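Local structure of N-acylhomoserine lactone dependent regulatory protein (5L10) at residues I29-F38 with L149-A160. The protein probably binds DNA as a LuxR-family transcription regulator responding to N-acylhomoserine lactones, the piece described here being its autoinducer-binding domain. Sequence-based numbering, arbitrary orientation.
Sequences IAAAAAALGF and LRAPCASLSHAA
L156 sends its two methyls into the face of helix 22-35, a worked example of small residues making room for a large one: A32 and A33 admit them between the larger I29 and L36. Its CD2 rests 3.6 Å from A32 CB. CD1 lies against A33 CB and meets L36 CD1 tip to tip at 3.8 Å. The helix segments run nearly antiparallel, at 168°, their axes 10.7 Å apart, and no hydrogen bond crosses between them. Toward one end, I29 chi1 of -58° sets CG1 beside the backbone N and carries CD1 to A160 CA, 3.7 Å away, while CG2, anti to that N, lies against L156 CD2. Toward the other end, L36 divides its branches, CD1 going to P152 CB and CD2 to L149 CD2.

A cysteine sulfur-aromatic contact carries the apolar seam past the C-terminal end of helix 22-35. A Schellman motif with G37 at positive phi ends that helix, and F38 follows, its CE2 3.9 Å from C153 SG. The sulfur approaches the ring obliquely, as does L149 CD1, 4.0 Å from F38 CZ.

Through L134 of strand 129-136, which touches A33, F38 and C153, the pair packs on one side of the five-stranded antiparallel sheet of this GAF-clan domain. Helix 3-16 packs on A35 and A159, and A151 O is hydrogen-bonded to S155 OG of the second subunit.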
loop_
_atom_site.group_PDB
_atom_site.type_symbol
_atom_site.label_atom_id
_atom_site.label_comp_id
_atom_site.label_asym_id
_atom_site.label_seq_id
_atom_site.Cartn_x
_atom_site.Cartn_y
_atom_site.Cartn_z
ATOM N N ILE A 29 -2.441 -14.421 -0.586
ATOM C CA ILE A 29 -2.892 -13.311 -1.417
ATOM C C ILE A 29 -3.684 -13.827 -2.612
ATOM O O ILE A 29 -4.696 -13.235 -3.007
ATOM C CB ILE A 29 -1.693 -12.451 -1.857
ATOM C CG1 ILE A 29 -0.943 -11.915 -0.633
ATOM C CG2 ILE A 29 -2.153 -11.307 -2.739
ATOM C CD1 ILE A 29 0.336 -11.183 -0.972
ATOM N N ALA A 30 -3.246 -14.941 -3.202
ATOM C CA ALA A 30 -3.971 -15.510 -4.334
ATOM C C ALA A 30 -5.319 -16.076 -3.901
ATOM O O ALA A 30 -6.312 -15.954 -4.630
ATOM C CB ALA A 30 -3.124 -16.586 -5.011
ATOM N N ALA A 31 -5.378 -16.694 -2.718
ATOM C CA ALA A 31 -6.649 -17.213 -2.226
ATOM C C ALA A 31 -7.636 -16.086 -1.947
ATOM O O ALA A 31 -8.837 -16.224 -2.213
ATOM C CB ALA A 31 -6.424 -18.062 -0.975
ATOM N N ALA A 32 -7.151 -14.957 -1.422
ATOM C CA ALA A 32 -8.036 -13.821 -1.184
ATOM C C ALA A 32 -8.532 -13.225 -2.496
ATOM O O ALA A 32 -9.726 -12.933 -2.641
ATOM C CB ALA A 32 -7.320 -12.763 -0.345
ATOM N N ALA A 33 -7.629 -13.041 -3.463
ATOM C CA ALA A 33 -8.037 -12.518 -4.763
ATOM C C ALA A 33 -9.063 -13.431 -5.426
ATOM O O ALA A 33 -10.043 -12.954 -6.013
ATOM C CB ALA A 33 -6.814 -12.335 -5.660
ATOM N N ALA A 34 -8.857 -14.749 -5.341
ATOM C CA ALA A 34 -9.830 -15.684 -5.896
ATOM C C ALA A 34 -11.189 -15.519 -5.232
ATOM O O ALA A 34 -12.224 -15.512 -5.909
ATOM C CB ALA A 34 -9.332 -17.120 -5.741
ATOM N N ALA A 35 -11.206 -15.369 -3.906
ATOM C CA ALA A 35 -12.465 -15.185 -3.193
ATOM C C ALA A 35 -13.157 -13.888 -3.592
ATOM O O ALA A 35 -14.384 -13.786 -3.492
ATOM C CB ALA A 35 -12.224 -15.216 -1.685
ATOM N N LEU A 36 -12.394 -12.893 -4.039
ATOM C CA LEU A 36 -12.959 -11.639 -4.517
ATOM C C LEU A 36 -13.404 -11.709 -5.972
ATOM O O LEU A 36 -13.895 -10.705 -6.499
ATOM C CB LEU A 36 -11.944 -10.505 -4.348
ATOM C CG LEU A 36 -11.553 -10.148 -2.913
ATOM C CD1 LEU A 36 -10.467 -9.085 -2.899
ATOM C CD2 LEU A 36 -12.775 -9.676 -2.143
ATOM N N GLY A 37 -13.237 -12.855 -6.633
ATOM C CA GLY A 37 -13.676 -13.029 -8.001
ATOM C C GLY A 37 -12.586 -13.005 -9.051
ATOM O O GLY A 37 -12.898 -13.131 -10.241
ATOM N N PHE A 38 -11.324 -12.845 -8.659
ATOM C CA PHE A 38 -10.215 -12.781 -9.608
ATOM C C PHE A 38 -9.612 -14.171 -9.753
ATOM O O PHE A 38 -8.987 -14.683 -8.818
ATOM C CB PHE A 38 -9.159 -11.778 -9.148
ATOM C CG PHE A 38 -9.669 -10.377 -9.026
ATOM C CD1 PHE A 38 -9.827 -9.585 -10.151
ATOM C CD2 PHE A 38 -9.987 -9.847 -7.786
ATOM C CE1 PHE A 38 -10.296 -8.292 -10.042
ATOM C CE2 PHE A 38 -10.457 -8.556 -7.670
ATOM C CZ PHE A 38 -10.612 -7.775 -8.799
ATOM N N LEU A 149 -15.133 -2.809 -4.513
ATOM C CA LEU A 149 -13.896 -3.579 -4.439
ATOM C C LEU A 149 -12.656 -2.727 -4.205
ATOM O O LEU A 149 -11.568 -3.291 -4.053
ATOM C CB LEU A 149 -13.692 -4.388 -5.722
ATOM C CG LEU A 149 -14.428 -5.719 -5.854
ATOM C CD1 LEU A 149 -14.032 -6.395 -7.151
ATOM C CD2 LEU A 149 -14.122 -6.613 -4.668
ATOM N N ARG A 150 -12.784 -1.398 -4.177
ATOM C CA ARG A 150 -11.608 -0.548 -4.006
ATOM C C ARG A 150 -10.902 -0.842 -2.691
ATOM O O ARG A 150 -9.703 -1.146 -2.670
ATOM C CB ARG A 150 -12.003 0.926 -4.085
ATOM C CG ARG A 150 -12.121 1.444 -5.495
ATOM C CD ARG A 150 -12.008 2.955 -5.539
ATOM N NE ARG A 150 -12.119 3.443 -6.908
ATOM C CZ ARG A 150 -13.260 3.820 -7.473
ATOM N NH1 ARG A 150 -14.392 3.781 -6.781
ATOM N NH2 ARG A 150 -13.268 4.246 -8.729
ATOM N N ALA A 151 -11.631 -0.756 -1.578
ATOM C CA ALA A 151 -11.030 -1.020 -0.272
ATOM C C ALA A 151 -10.448 -2.423 -0.158
ATOM O O ALA A 151 -9.303 -2.550 0.312
ATOM C CB ALA A 151 -12.057 -0.748 0.832
ATOM N N PRO A 152 -11.146 -3.503 -0.542
ATOM C CA PRO A 152 -10.505 -4.828 -0.453
ATOM C C PRO A 152 -9.281 -4.966 -1.340
ATOM O O PRO A 152 -8.265 -5.519 -0.903
ATOM C CB PRO A 152 -11.627 -5.787 -0.874
ATOM C CG PRO A 152 -12.879 -5.045 -0.581
ATOM C CD PRO A 152 -12.569 -3.624 -0.909
ATOM N N CYS A 153 -9.346 -4.480 -2.581
ATOM C CA CYS A 153 -8.185 -4.570 -3.459
ATOM C C CYS A 153 -7.021 -3.754 -2.919
ATOM O O CYS A 153 -5.861 -4.172 -3.019
ATOM C CB CYS A 153 -8.554 -4.113 -4.866
ATOM S SG CYS A 153 -9.511 -5.322 -5.776
ATOM N N ALA A 154 -7.313 -2.578 -2.355
ATOM C CA ALA A 154 -6.286 -1.784 -1.689
ATOM C C ALA A 154 -5.617 -2.586 -0.582
ATOM O O ALA A 154 -4.388 -2.590 -0.450
ATOM C CB ALA A 154 -6.908 -0.510 -1.122
ATOM N N SER A 155 -6.424 -3.271 0.226
ATOM C CA SER A 155 -5.891 -4.127 1.277
ATOM C C SER A 155 -4.916 -5.153 0.705
ATOM O O SER A 155 -3.776 -5.268 1.167
ATOM C CB SER A 155 -7.048 -4.807 2.008
ATOM O OG SER A 155 -6.583 -5.612 3.068
ATOM N N LEU A 156 -5.345 -5.896 -0.322
ATOM C CA LEU A 156 -4.476 -6.899 -0.936
ATOM C C LEU A 156 -3.226 -6.270 -1.529
ATOM O O LEU A 156 -2.144 -6.870 -1.508
ATOM C CB LEU A 156 -5.232 -7.658 -2.025
ATOM C CG LEU A 156 -6.138 -8.792 -1.570
ATOM C CD1 LEU A 156 -6.723 -9.508 -2.780
ATOM C CD2 LEU A 156 -5.334 -9.741 -0.708
ATOM N N SER A 157 -3.362 -5.067 -2.087
ATOM C CA SER A 157 -2.228 -4.396 -2.707
ATOM C C SER A 157 -1.177 -4.026 -1.670
ATOM O O SER A 157 0.024 -4.229 -1.883
ATOM C CB SER A 157 -2.714 -3.161 -3.455
ATOM O OG SER A 157 -1.622 -2.471 -4.015
ATOM N N HIS A 158 -1.612 -3.470 -0.537
ATOM C CA HIS A 158 -0.689 -3.215 0.562
ATOM C C HIS A 158 -0.045 -4.507 1.039
ATOM O O HIS A 158 1.151 -4.537 1.349
ATOM C CB HIS A 158 -1.423 -2.521 1.713
ATOM C CG HIS A 158 -0.670 -2.526 3.009
ATOM N ND1 HIS A 158 -0.616 -3.628 3.837
ATOM C CD2 HIS A 158 0.048 -1.559 3.628
ATOM C CE1 HIS A 158 0.110 -3.343 4.904
ATOM N NE2 HIS A 158 0.524 -2.093 4.802
ATOM N N ALA A 159 -0.823 -5.588 1.097
ATOM C CA ALA A 159 -0.298 -6.859 1.585
ATOM C C ALA A 159 0.777 -7.408 0.659
ATOM O O ALA A 159 1.790 -7.944 1.123
ATOM C CB ALA A 159 -1.434 -7.869 1.743
ATOM N N ALA A 160 0.571 -7.295 -0.654
ATOM C CA ALA A 160 1.563 -7.799 -1.596
ATOM C C ALA A 160 2.861 -7.013 -1.490
ATOM O O ALA A 160 3.953 -7.593 -1.491
ATOM C CB ALA A 160 1.012 -7.741 -3.021
#